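Local coordinates for DegV domain-containing protein spr0652 (Streptococcus pneumoniae, PDB 6CNG) that binds linoleic acid and probably other long-chain fatty acids, and may take part in lipid transport or fatty acid metabolism, at residues A[180-185]-A[217-222]; A[196-201]-A[207-212]; A[261-266]-A[292-297]. All blocks are in the same frame, centred on the assembly; numbering follows the deposited sequence.

Contact 1 of 3, residues A[180-185]-A[217-222]; sequences FVLAKV and GTLELL. With EIC (linoleic acid), chain C; ACT (acetate ion), chain I.
In one wall of the linoleic acid pocket, F180 and L219 meet on two strands of one mixed sheet. The strands are not direct neighbours, because strand 207-213 runs between them. The short segments 180-182 and 219-222 cross at 83°, and their axes come no closer than 9.4 Å. Side chains therefore make most of the contact. F180 puts its ring between its backbone N and carbonyl carbon (chi1 55°), and its tip reaches toward the other strand. F180 CZ lies 4.0 Å from L219 CD2, which approaches the ring obliquely, as does E220 O. The two side chains cross at about a right angle. L182 CD1 adds a looser touch, 4.5 Å from L219 CD2.

The lipid binds against this group. C14 of linoleic acid sits over one face of the F180 ring, offset toward the rim, and is 3.6 Å from F180 CD2. L219 CG meets C14 at 3.9 Å. L182 CD1 is 3.9 Å from C13. At the methyl end, G217 O is 3.7 Å from C18. L188 touches L182 and L219. An aromatic ring and branched aliphatic chains around an acyl tail make the apolar pocket of a DegV-family fatty acid binding protein.

Contact 2 of 3, residues A[196-201]-A[207-212]; sequences KLIGTV and IRMVGK
M209 places CG opposite its backbone N (chi1 180°) and stays extended out to CE (chi3 -174°), so its methyl end rises from the strand to the helix above. I198 turns CG2 opposite its own backbone N, with CG1 beside that N (chi1 -65°). The branch methyl CG2 therefore meets the methionine, while the end of the CG1 arm leads away from the strand. The motif is a short helix, 196-201, laid over the sheet through a brief loop that returns the chain into strand 207-213. The M209 and I198 side chains cross obliquely, and CE of M209 lies 4.0 Å from CG2 of I198. That is an apolar methyl-to-methyl touch.

Strand 207-213 lies between strands 176-182 and 219-226 and pairs antiparallel with both. Its side chains alternate between the two faces. I207 and M209 point to helix 196-201. R208 and V210 point to the other face, where they touch helix 228-242. M209 is buried, packing also on F180, L221 and V202. The nearest atoms of its side chain and the linoleic acid are about 7 Å apart, so it stands behind F180 and does not touch the lipid. I198 is partly exposed, and V201 is exposed.

The other half of the contact lies nearer the surface, where V201 also touches K224 and I207 touches R226. At that end a backbone oxygen replaces the side chain on the helix side: V201 O lies 3.6 Å from the branch methyl CG2 of I207.

Contact 3 of 3, residues A[261-266]-A[292-297]; sequences QQLSER and GGLLMG. With EIC (linoleic acid), chain C.
One methyl of L263 makes every close touch between the segments of helix 257-270 and strand 294-300. CD2 of L263 lies 4.1 Å from SD of M296 and 4.4 Å from CD2 of L294. L263 and M296 reach toward each other tip to tip. M296 starts with CG opposite its backbone N, then bends at its last torsion (chi3 69°). The bend brings SD and the methyl CE alongside the L263 methyl, with SD slightly nearer. All three side chains are buried.

L294 and M296 lie on the helix side of the strand. L295, between them, points to the other side and belongs to the lipid pocket. Its CD2 is 3.5 Å from C13 of linoleic acid, and its CD1 is 3.7 Å from C12. One strand thus serves the helix layer with one face and the ligand with the other. G292 and G293 both face R254 in a G1 beta bulge.

M251 of strand 247-253 touches L263, L294 and M296, and helix 228-242 adds V232 and Y236 against L263. The contact is purely van der Waals, between hydrocarbon and thioether. No charged or polar side chain takes part in the touch between the two segments, so what it contributes is probably hydrophobic burial, not directional bonding.

Overall arrangement
All three contacts reach the same mixed sheet. Contacts 1 and 2 are neighbours: their centres are 6 Å apart, and strand 207-213 of contact 2 bonds to both strands of contact 1. L182 O accepts from M209 N at 2.7 Å. Contact 1 meets contact 3 through paired strands 176-182 and 294-300, with V181 O 3.0 Å from L294 N. Contacts 1 and 3 both touch linoleic acid. Contact 3 is core. Contacts 1 and 2 are partly buried, and contact 2 lies farther from the chain's centre. Contacts 2 and 3 do not touch. Apolar touches dominate throughout, but aromatic packing belongs to contact 1. Contacts 2 and 3 use methionine and aliphatic groups, and contact 2 adds a carbonyl oxygen.

Contact 1 of 3, residues A[180-185]-A[217-222]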
loop_
_atom_site.group_PDB
_atom_site.type_symbol
_atom_site.label_atom_id
_atom_site.label_comp_id
_atom_site.label_asym_id
_atom_site.label_seq_id
_atom_site.Cartn_x
_atom_site.Cartn_y
_atom_site.Cartn_z
ATOM N N PHE A 180 -2.811 7.305 7.652
ATOM C CA PHE A 180 -4.105 6.692 7.383
ATOM C C PHE A 180 -5.162 7.300 8.280
ATOM O O PHE A 180 -4.871 7.818 9.359
ATOM C CB PHE A 180 -4.058 5.173 7.521
ATOM C CG PHE A 180 -3.546 4.691 8.833
ATOM C CD1 PHE A 180 -4.352 4.689 9.947
ATOM C CD2 PHE A 180 -2.259 4.203 8.940
ATOM C CE1 PHE A 180 -3.887 4.236 11.121
ATOM C CE2 PHE A 180 -1.786 3.748 10.128
ATOM C CZ PHE A 180 -2.582 3.759 11.218
ATOM N N VAL A 181 -6.391 7.280 7.795
ATOM C CA VAL A 181 -7.553 7.554 8.620
ATOM C C VAL A 181 -8.547 6.427 8.452
ATOM O O VAL A 181 -9.038 6.182 7.345
ATOM C CB VAL A 181 -8.245 8.868 8.269
ATOM C CG1 VAL A 181 -9.393 9.075 9.212
ATOM C CG2 VAL A 181 -7.230 9.975 8.317
ATOM N N LEU A 182 -8.878 5.793 9.548
ATOM C CA LEU A 182 -9.773 4.662 9.529
ATOM C C LEU A 182 -10.969 4.948 10.420
ATOM O O LEU A 182 -10.824 5.248 11.599
ATOM C CB LEU A 182 -9.029 3.416 9.999
ATOM C CG LEU A 182 -7.659 3.188 9.399
ATOM C CD1 LEU A 182 -7.054 1.919 9.950
ATOM C CD2 LEU A 182 -7.738 3.103 7.907
ATOM N N ALA A 183 -12.156 4.797 9.844
ATOM C CA ALA A 183 -13.393 4.813 10.599
ATOM C C ALA A 183 -13.706 3.467 11.232
ATOM O O ALA A 183 -14.448 3.413 12.208
ATOM C CB ALA A 183 -14.508 5.202 9.649
ATOM N N LYS A 184 -13.155 2.387 10.711
ATOM C CA LYS A 184 -13.359 1.092 11.314
ATOM C C LYS A 184 -12.054 0.343 11.240
ATOM O O LYS A 184 -11.304 0.484 10.273
ATOM C CB LYS A 184 -14.395 0.298 10.553
ATOM C CG LYS A 184 -15.802 0.679 10.916
ATOM C CD LYS A 184 -16.809 0.300 9.894
ATOM C CE LYS A 184 -18.158 0.060 10.554
ATOM N NZ LYS A 184 -18.364 0.898 11.766
ATOM N N VAL A 185 -11.783 -0.441 12.271
ATOM C CA VAL A 185 -10.531 -1.195 12.352
ATOM C C VAL A 185 -10.788 -2.622 12.798
ATOM O O VAL A 185 -9.880 -3.331 13.227
ATOM C CB VAL A 185 -9.530 -0.502 13.292
ATOM C CG1 VAL A 185 -9.247 0.911 12.832
ATOM C CG2 VAL A 185 -10.062 -0.493 14.684
ATOM N N GLY A 217 6.950 -0.871 10.639
ATOM C CA GLY A 217 5.926 -1.405 9.768
ATOM C C GLY A 217 4.646 -1.823 10.455
ATOM O O GLY A 217 4.024 -2.791 10.027
ATOM N N THR A 218 4.249 -1.119 11.513
ATOM C CA THR A 218 3.075 -1.420 12.309
ATOM C C THR A 218 2.173 -0.199 12.343
ATOM O O THR A 218 2.584 0.911 12.009
ATOM C CB THR A 218 3.428 -1.803 13.757
ATOM O OG1 THR A 218 3.977 -0.675 14.438
ATOM C CG2 THR A 218 4.427 -2.934 13.795
ATOM N N LEU A 219 0.941 -0.409 12.783
ATOM C CA LEU A 219 0.043 0.720 12.981
ATOM C C LEU A 219 0.469 1.509 14.213
ATOM O O LEU A 219 0.729 0.933 15.267
ATOM C CB LEU A 219 -1.399 0.252 13.164
ATOM C CG LEU A 219 -2.104 -0.190 11.896
ATOM C CD1 LEU A 219 -1.790 -1.659 11.626
ATOM C CD2 LEU A 219 -3.575 0.012 12.038
ATOM N N GLU A 220 0.510 2.827 14.086
ATOM C CA GLU A 220 0.803 3.687 15.218
ATOM C C GLU A 220 -0.186 4.835 15.261
ATOM O O GLU A 220 -0.357 5.556 14.276
ATOM C CB GLU A 220 2.238 4.219 15.157
ATOM C CG GLU A 220 2.564 5.250 16.255
ATOM C CD GLU A 220 4.031 5.260 16.725
ATOM O OE1 GLU A 220 4.766 4.260 16.524
ATOM O OE2 GLU A 220 4.445 6.285 17.320
ATOM N N LEU A 221 -0.802 5.017 16.406
ATOM C CA LEU A 221 -1.802 6.043 16.571
ATOM C C LEU A 221 -1.168 7.413 16.702
ATOM O O LEU A 221 -0.113 7.579 17.316
ATOM C CB LEU A 221 -2.589 5.744 17.832
ATOM C CG LEU A 221 -3.706 6.706 18.156
ATOM C CD1 LEU A 221 -4.728 6.744 17.081
ATOM C CD2 LEU A 221 -4.296 6.270 19.467
ATOM N N LEU A 222 -1.859 8.405 16.153
ATOM C CA LEU A 222 -1.414 9.783 16.185
ATOM C C LEU A 222 -2.488 10.698 16.740
ATOM O O LEU A 222 -2.205 11.603 17.528
ATOM C CB LEU A 222 -1.086 10.285 14.786
ATOM C CG LEU A 222 0.081 9.646 14.060
ATOM C CD1 LEU A 222 0.217 10.289 12.729
ATOM C CD2 LEU A 222 1.360 9.745 14.821
HETATM C C1 EIC C . -1.841 -11.174 5.064
HETATM C C2 EIC C . -2.038 -9.697 4.745
HETATM C C3 EIC C . -2.160 -8.817 5.968
HETATM C C4 EIC C . -2.048 -7.353 5.612
HETATM C C5 EIC C . -2.066 -6.468 6.840
HETATM C C6 EIC C . -1.837 -5.000 6.494
HETATM C C7 EIC C . -3.061 -4.317 5.868
HETATM C C8 EIC C . -2.722 -2.915 5.397
HETATM C C9 EIC C . -3.932 -2.358 4.685
HETATM C C10 EIC C . -4.798 -1.587 5.304
HETATM C C11 EIC C . -4.667 -1.214 6.775
HETATM C C12 EIC C . -4.901 0.290 6.830
HETATM C C13 EIC C . -4.113 1.149 7.439
HETATM C C14 EIC C . -2.876 0.720 8.199
HETATM C C15 EIC C . -1.657 0.622 7.286
HETATM C C16 EIC C . -0.441 0.216 8.105
HETATM C C17 EIC C . 0.750 -0.052 7.232
HETATM C C18 EIC C . 1.914 -0.492 8.091
HETATM O O1 EIC C . -0.699 -11.707 5.010
HETATM O O2 EIC C . -2.839 -11.864 5.387
HETATM C C ACT I . -18.149 -2.566 14.331
HETATM O O ACT I . -17.350 -3.365 14.887
HETATM O OXT ACT I . -17.888 -1.674 13.466
HETATM C CH3 ACT I . -19.651 -2.722 14.786
#

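Contact 2 of 3, residues A[196-201]-A[207-212]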
loop_
_atom_site.group_PDB
_atom_site.type_symbol
_atom_site.label_atom_id
_atom_site.label_comp_id
_atom_site.label_asym_id
_atom_site.label_seq_id
_atom_site.Cartn_x
_atom_site.Cartn_y
_atom_site.Cartn_z
ATOM N N LYS A 196 -6.434 -5.001 20.721
ATOM C CA LYS A 196 -7.661 -4.580 21.394
ATOM C C LYS A 196 -7.457 -3.320 22.229
ATOM O O LYS A 196 -8.375 -2.509 22.343
ATOM C CB LYS A 196 -8.184 -5.704 22.287
ATOM C CG LYS A 196 -8.911 -6.827 21.571
ATOM C CD LYS A 196 -7.971 -7.828 20.934
ATOM C CE LYS A 196 -8.737 -9.095 20.519
ATOM N NZ LYS A 196 -7.931 -10.085 19.721
ATOM N N LEU A 197 -6.268 -3.140 22.814
ATOM C CA LEU A 197 -5.866 -1.912 23.499
ATOM C C LEU A 197 -6.176 -0.686 22.648
ATOM O O LEU A 197 -7.049 0.122 22.995
ATOM C CB LEU A 197 -4.364 -1.969 23.832
ATOM C CG LEU A 197 -3.765 -0.933 24.790
ATOM C CD1 LEU A 197 -4.526 -0.996 26.098
ATOM C CD2 LEU A 197 -2.256 -1.155 25.013
ATOM N N ILE A 198 -5.471 -0.544 21.524
ATOM C CA ILE A 198 -5.695 0.592 20.636
ATOM C C ILE A 198 -7.038 0.445 19.936
ATOM O O ILE A 198 -7.793 1.414 19.770
ATOM C CB ILE A 198 -4.512 0.723 19.656
ATOM C CG1 ILE A 198 -3.222 1.055 20.411
ATOM C CG2 ILE A 198 -4.760 1.794 18.596
ATOM C CD1 ILE A 198 -2.240 -0.134 20.564
ATOM N N GLY A 199 -7.389 -0.788 19.585
ATOM C CA GLY A 199 -8.562 -1.022 18.763
ATOM C C GLY A 199 -9.863 -0.542 19.360
ATOM O O GLY A 199 -10.780 -0.185 18.626
ATOM N N THR A 200 -9.978 -0.551 20.684
ATOM C CA THR A 200 -11.224 -0.153 21.311
ATOM C C THR A 200 -11.372 1.358 21.329
ATOM O O THR A 200 -12.503 1.848 21.289
ATOM C CB THR A 200 -11.313 -0.705 22.737
ATOM O OG1 THR A 200 -10.329 -0.077 23.580
ATOM C CG2 THR A 200 -11.122 -2.237 22.758
ATOM N N VAL A 201 -10.248 2.100 21.343
ATOM C CA VAL A 201 -10.274 3.553 21.500
ATOM C C VAL A 201 -10.545 4.286 20.195
ATOM O O VAL A 201 -10.737 5.500 20.220
ATOM C CB VAL A 201 -9.018 4.161 22.159
ATOM C CG1 VAL A 201 -8.980 3.853 23.654
ATOM C CG2 VAL A 201 -7.776 3.670 21.511
ATOM N N ILE A 207 -15.432 7.957 16.052
ATOM C CA ILE A 207 -14.011 8.177 16.281
ATOM C C ILE A 207 -13.205 7.421 15.232
ATOM O O ILE A 207 -13.188 6.184 15.223
ATOM C CB ILE A 207 -13.604 7.766 17.699
ATOM C CG1 ILE A 207 -14.280 8.684 18.728
ATOM C CG2 ILE A 207 -12.121 7.800 17.838
ATOM C CD1 ILE A 207 -14.000 10.160 18.538
ATOM N N ARG A 208 -12.508 8.167 14.367
ATOM C CA ARG A 208 -11.665 7.594 13.327
ATOM C C ARG A 208 -10.217 7.630 13.784
ATOM O O ARG A 208 -9.787 8.590 14.423
ATOM C CB ARG A 208 -11.826 8.356 12.016
ATOM C CG ARG A 208 -13.274 8.640 11.689
ATOM C CD ARG A 208 -13.514 9.123 10.279
ATOM N NE ARG A 208 -14.938 9.457 10.101
ATOM C CZ ARG A 208 -15.436 10.272 9.164
ATOM N NH1 ARG A 208 -14.639 10.862 8.281
ATOM N NH2 ARG A 208 -16.745 10.501 9.114
ATOM N N MET A 209 -9.489 6.557 13.495
ATOM C CA MET A 209 -8.087 6.442 13.862
ATOM C C MET A 209 -7.217 7.172 12.855
ATOM O O MET A 209 -7.182 6.820 11.683
ATOM C CB MET A 209 -7.670 4.984 13.884
ATOM C CG MET A 209 -6.231 4.799 14.257
ATOM S SD MET A 209 -5.753 3.087 14.252
ATOM C CE MET A 209 -4.080 3.129 14.891
ATOM N N VAL A 210 -6.479 8.152 13.327
ATOM C CA VAL A 210 -5.489 8.838 12.521
ATOM C C VAL A 210 -4.142 8.268 12.922
ATOM O O VAL A 210 -3.763 8.312 14.092
ATOM C CB VAL A 210 -5.551 10.347 12.768
ATOM C CG1 VAL A 210 -4.505 11.037 11.995
ATOM C CG2 VAL A 210 -6.906 10.875 12.399
ATOM N N GLY A 211 -3.432 7.700 11.970
ATOM C CA GLY A 211 -2.227 6.995 12.324
ATOM C C GLY A 211 -1.219 7.067 11.211
ATOM O O GLY A 211 -1.473 7.605 10.135
ATOM N N LYS A 212 -0.049 6.514 11.493
ATOM C CA LYS A 212 1.005 6.421 10.515
ATOM C C LYS A 212 1.555 5.011 10.489
ATOM O O LYS A 212 1.369 4.242 11.421
ATOM C CB LYS A 212 2.152 7.377 10.830
ATOM C CG LYS A 212 2.891 7.104 12.103
ATOM C CD LYS A 212 3.975 8.160 12.339
ATOM C CE LYS A 212 4.928 7.836 13.487
ATOM N NZ LYS A 212 5.896 8.977 13.809
#

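Contact 3 of 3, residues A[261-266]-A[292-297]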
loop_
_atom_site.group_PDB
_atom_site.type_symbol
_atom_site.label_atom_id
_atom_site.label_comp_id
_atom_site.label_asym_id
_atom_site.label_seq_id
_atom_site.Cartn_x
_atom_site.Cartn_y
_atom_site.Cartn_z
ATOM N N GLN A 261 -11.263 14.629 -1.805
ATOM C CA GLN A 261 -11.275 15.861 -2.588
ATOM C C GLN A 261 -11.158 17.090 -1.693
ATOM O O GLN A 261 -10.499 18.058 -2.075
ATOM C CB GLN A 261 -12.490 15.912 -3.529
ATOM C CG GLN A 261 -12.665 17.242 -4.333
ATOM C CD GLN A 261 -11.495 17.627 -5.306
ATOM O OE1 GLN A 261 -10.630 16.815 -5.625
ATOM N NE2 GLN A 261 -11.494 18.873 -5.767
ATOM N N GLN A 262 -11.737 17.068 -0.491
ATOM C CA GLN A 262 -11.684 18.245 0.364
ATOM C C GLN A 262 -10.311 18.413 0.991
ATOM O O GLN A 262 -9.861 19.544 1.199
ATOM C CB GLN A 262 -12.744 18.166 1.455
ATOM C CG GLN A 262 -14.208 18.085 0.936
ATOM C CD GLN A 262 -14.965 19.415 0.983
ATOM O OE1 GLN A 262 -14.471 20.405 1.522
ATOM N NE2 GLN A 262 -16.170 19.436 0.415
ATOM N N LEU A 263 -9.659 17.296 1.324
ATOM C CA LEU A 263 -8.275 17.341 1.777
ATOM C C LEU A 263 -7.347 17.803 0.660
ATOM O O LEU A 263 -6.470 18.643 0.892
ATOM C CB LEU A 263 -7.871 15.964 2.314
ATOM C CG LEU A 263 -6.466 15.749 2.880
ATOM C CD1 LEU A 263 -6.179 16.670 4.027
ATOM C CD2 LEU A 263 -6.319 14.333 3.327
ATOM N N SER A 264 -7.558 17.296 -0.568
ATOM C CA SER A 264 -6.733 17.660 -1.720
ATOM C C SER A 264 -6.791 19.153 -1.996
ATOM O O SER A 264 -5.766 19.789 -2.244
ATOM C CB SER A 264 -7.189 16.868 -2.946
ATOM O OG SER A 264 -6.669 17.391 -4.150
ATOM N N GLU A 265 -7.987 19.722 -1.991
ATOM C CA GLU A 265 -8.102 21.159 -2.184
ATOM C C GLU A 265 -7.324 21.916 -1.117
ATOM O O GLU A 265 -6.546 22.805 -1.446
ATOM C CB GLU A 265 -9.567 21.578 -2.243
ATOM C CG GLU A 265 -10.249 21.272 -3.580
ATOM C CD GLU A 265 -9.669 22.058 -4.767
ATOM O OE1 GLU A 265 -9.712 21.543 -5.913
ATOM O OE2 GLU A 265 -9.160 23.187 -4.567
ATOM N N ARG A 266 -7.510 21.564 0.163
ATOM C CA ARG A 266 -6.808 22.247 1.251
ATOM C C ARG A 266 -5.307 22.186 1.058
ATOM O O ARG A 266 -4.598 23.169 1.295
ATOM C CB ARG A 266 -7.121 21.589 2.595
ATOM C CG ARG A 266 -8.020 22.354 3.496
ATOM C CD ARG A 266 -7.538 22.364 4.934
ATOM N NE ARG A 266 -6.663 23.506 5.195
ATOM C CZ ARG A 266 -6.351 23.949 6.407
ATOM N NH1 ARG A 266 -6.853 23.335 7.476
ATOM N NH2 ARG A 266 -5.549 25.009 6.542
ATOM N N GLY A 292 -14.890 3.939 4.279
ATOM C CA GLY A 292 -14.475 5.260 4.672
ATOM C C GLY A 292 -12.990 5.405 4.900
ATOM O O GLY A 292 -12.550 6.479 5.313
ATOM N N GLY A 293 -12.211 4.364 4.655
ATOM C CA GLY A 293 -10.812 4.389 4.995
ATOM C C GLY A 293 -9.971 5.125 3.975
ATOM O O GLY A 293 -10.322 5.274 2.806
ATOM N N LEU A 294 -8.813 5.581 4.446
ATOM C CA LEU A 294 -7.858 6.296 3.620
ATOM C C LEU A 294 -6.451 5.885 3.998
ATOM O O LEU A 294 -6.119 5.850 5.179
ATOM C CB LEU A 294 -7.995 7.790 3.866
ATOM C CG LEU A 294 -6.845 8.641 3.321
ATOM C CD1 LEU A 294 -6.829 8.658 1.814
ATOM C CD2 LEU A 294 -6.954 10.035 3.861
ATOM N N LEU A 295 -5.637 5.591 2.987
ATOM C CA LEU A 295 -4.218 5.308 3.155
ATOM C C LEU A 295 -3.468 6.242 2.221
ATOM O O LEU A 295 -3.361 5.977 1.022
ATOM C CB LEU A 295 -3.864 3.881 2.786
ATOM C CG LEU A 295 -4.470 2.696 3.500
ATOM C CD1 LEU A 295 -3.354 1.671 3.738
ATOM C CD2 LEU A 295 -5.170 3.117 4.792
ATOM N N MET A 296 -2.902 7.293 2.776
ATOM C CA MET A 296 -2.283 8.337 1.994
ATOM C C MET A 296 -0.764 8.213 2.069
ATOM O O MET A 296 -0.183 8.347 3.139
ATOM C CB MET A 296 -2.746 9.658 2.583
ATOM C CG MET A 296 -2.018 10.816 2.109
ATOM S SD MET A 296 -2.876 12.341 2.510
ATOM C CE MET A 296 -2.684 12.394 4.307
ATOM N N GLY A 297 -0.137 7.958 0.930
ATOM C CA GLY A 297 1.301 8.036 0.827
ATOM C C GLY A 297 1.736 9.414 0.363
ATOM O O GLY A 297 1.034 10.081 -0.392
HETATM C C1 EIC C . -1.841 -11.174 5.064
HETATM C C2 EIC C . -2.038 -9.697 4.745
HETATM C C3 EIC C . -2.160 -8.817 5.968
HETATM C C4 EIC C . -2.048 -7.353 5.612
HETATM C C5 EIC C . -2.066 -6.468 6.840
HETATM C C6 EIC C . -1.837 -5.000 6.494
HETATM C C7 EIC C . -3.061 -4.317 5.868
HETATM C C8 EIC C . -2.722 -2.915 5.397
HETATM C C9 EIC C . -3.932 -2.358 4.685
HETATM C C10 EIC C . -4.798 -1.587 5.304
HETATM C C11 EIC C . -4.667 -1.214 6.775
HETATM C C12 EIC C . -4.901 0.290 6.830
HETATM C C13 EIC C . -4.113 1.149 7.439
HETATM C C14 EIC C . -2.876 0.720 8.199
HETATM C C15 EIC C . -1.657 0.622 7.286
HETATM C C16 EIC C . -0.441 0.216 8.105
HETATM C C17 EIC C . 0.750 -0.052 7.232
HETATM C C18 EIC C . 1.914 -0.492 8.091
HETATM O O1 EIC C . -0.699 -11.707 5.010
HETATM O O2 EIC C . -2.839 -11.864 5.387
#